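Local atomic coordinates of glutathione S-transferase (Burkholderia glumae, PDB entry 4ISD), a protein that binds glutathione and, as a glutathione S-transferase homolog, probably catalyses its conjugation to electrophilic substrates. Residues A[178-181]-A[182-185]. Residues are numbered along the deposited sequence; the frame is centred on the assembly and turned at random.
Sequences NRLV and ACGD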
ATOM      1  N   ASN A 178      19.091  -1.509   0.601  1.00 55.77           N
ATOM      2  CA  ASN A 178      20.148  -2.121   1.402  1.00 63.92           C
ATOM      3  C   ASN A 178      20.179  -3.644   1.280  1.00 69.40           C
ATOM      4  O   ASN A 178      21.079  -4.298   1.809  1.00 72.85           O
ATOM      5  CB  ASN A 178      20.073  -1.670   2.867  1.00 70.55           C
ATOM      6  CG  ASN A 178      20.731  -0.305   3.094  1.00 78.20           C
ATOM      7  OD1 ASN A 178      20.054   0.731   3.196  1.00 71.95           O
ATOM      8  ND2 ASN A 178      22.063  -0.301   3.160  1.00 83.51           N
ATOM      9  N   ARG A 179      19.201  -4.199   0.567  1.00 66.03           N
ATOM     10  CA  ARG A 179      19.125  -5.640   0.347  1.00 66.94           C
ATOM     11  C   ARG A 179      19.981  -6.046  -0.837  1.00 62.50           C
ATOM     12  O   ARG A 179      20.178  -7.241  -1.096  1.00 60.47           O
ATOM     13  CB  ARG A 179      17.685  -6.077   0.085  1.00 70.67           C
ATOM     14  CG  ARG A 179      16.721  -5.781   1.209  1.00 76.83           C
ATOM     15  CD  ARG A 179      16.974  -6.655   2.417  1.00 88.08           C
ATOM     16  NE  ARG A 179      15.865  -6.544   3.358  1.00 99.30           N
ATOM     17  CZ  ARG A 179      15.640  -7.395   4.353  1.00109.39           C
ATOM     18  NH1 ARG A 179      14.599  -7.217   5.159  1.00109.27           N
ATOM     19  NH2 ARG A 179      16.454  -8.426   4.537  1.00115.58           N
ATOM     20  N   LEU A 180      20.471  -5.049  -1.568  1.00 57.41           N
ATOM     21  CA  LEU A 180      21.317  -5.309  -2.726  1.00 56.10           C
ATOM     22  C   LEU A 180      22.623  -5.955  -2.272  1.00 52.80           C
ATOM     23  O   LEU A 180      23.256  -6.711  -3.018  1.00 46.88           O
ATOM     24  CB  LEU A 180      21.580  -4.018  -3.501  1.00 56.72           C
ATOM     25  CG  LEU A 180      20.382  -3.494  -4.300  1.00 51.88           C
ATOM     26  CD1 LEU A 180      20.780  -2.247  -5.081  1.00 53.13           C
ATOM     27  CD2 LEU A 180      19.871  -4.575  -5.237  1.00 47.32           C
ATOM     28  N   VAL A 181      22.992  -5.677  -1.026  1.00 52.58           N
ATOM     29  CA  VAL A 181      24.202  -6.222  -0.436  1.00 60.56           C
ATOM     30  C   VAL A 181      24.189  -7.756  -0.414  1.00 67.96           C
ATOM     31  O   VAL A 181      25.252  -8.391  -0.459  1.00 77.18           O
ATOM     32  CB  VAL A 181      24.456  -5.640   0.983  1.00 68.40           C
ATOM     33  CG1 VAL A 181      23.532  -6.279   1.992  1.00 79.52           C
ATOM     34  CG2 VAL A 181      25.886  -5.853   1.397  1.00 66.25           C
ATOM     35  N   ALA A 182      22.998  -8.353  -0.375  1.00 63.85           N
ATOM     36  CA  ALA A 182      22.879  -9.815  -0.313  1.00 65.75           C
ATOM     37  C   ALA A 182      22.768 -10.475  -1.693  1.00 70.07           C
ATOM     38  O   ALA A 182      22.722 -11.709  -1.807  1.00 68.19           O
ATOM     39  CB  ALA A 182      21.707 -10.217   0.559  1.00 52.39           C
ATOM     40  N   CYS A 183      22.723  -9.648  -2.736  1.00 59.00           N
ATOM     41  CA  CYS A 183      22.591 -10.139  -4.102  1.00 63.58           C
ATOM     42  C   CYS A 183      23.958 -10.447  -4.702  1.00 67.36           C
ATOM     43  O   CYS A 183      24.965 -10.478  -3.996  1.00 71.72           O
ATOM     44  CB  CYS A 183      21.834  -9.129  -4.974  1.00 66.55           C
ATOM     45  SG  CYS A 183      20.135  -8.728  -4.412  1.00 93.23           S
ATOM     46  N   GLY A 184      23.988 -10.670  -6.009  1.00 67.14           N
ATOM     47  CA  GLY A 184      25.204 -11.091  -6.670  1.00 69.47           C
ATOM     48  C   GLY A 184      25.468 -10.339  -7.956  1.00 72.15           C
ATOM     49  O   GLY A 184      26.243 -10.794  -8.804  1.00 82.32           O
ATOM     50  N   ASP A 185      24.820  -9.190  -8.109  1.00 65.41           N
ATOM     51  CA  ASP A 185      25.116  -8.303  -9.230  1.00 71.01           C
ATOM     52  C   ASP A 185      25.903  -7.072  -8.768  1.00 68.24           C
ATOM     53  O   ASP A 185      25.728  -6.593  -7.647  1.00 63.05           O
ATOM     54  CB  ASP A 185      23.829  -7.885  -9.944  1.00 74.06           C
ATOM     55  CG  ASP A 185      23.356  -8.917 -10.950  1.00 80.64           C
ATOM     56  OD1 ASP A 185      23.835 -10.073 -10.900  1.00 84.78           O
ATOM     57  OD2 ASP A 185      22.504  -8.568 -11.793  1.00 81.19           O
TER
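Two successive backbone bonds tie Arg179 and Leu180 to the residues three places further on, Ala182 and Cys183. Ala182 N donates to Arg179 O at 3.1 Å, and Cys183 N donates to Leu180 O at 3.0 Å. This i to i+3 spacing is that of a 3-10 helix, here a short one running on from helix 168-177 toward the loop before helix 189-199. The N-H...O angle is 154° at Arg179 O and 156° at Leu180 O. The amide nitrogens of Ala182 and Cys183 and the carbonyl oxygens of Arg179 and Leu180 are thereby satisfied within the turn itself.

The half-cystine sulfur of Cys183 lies beside its own backbone N, chi1 -60°, which turns it back over the turn: SG comes to 3.6 Å from Arg179 O and 4.2 Å from Leu180 CD2, the latter an apolar contact. This sulfur forms a disulfide with Cys144 of helix 139-154. Leu180, the buried residue of the group, packs on Leu147 and Leu148 of that same helix, while Asn178 OD1 accepts a hydrogen bond from Trp199 NE1.

The segment thus joins the end of helix 168-177 to helix 139-154 within the all-helical C-terminal domain, and to helix 189-199 through the single side-chain bond of Asn178. Its attachment to helix 139-154 combines leucine packing with one covalent sulfur-sulfur link, which ties the exit of the turn to that helix and so probably restrains the position of Cys183 against it.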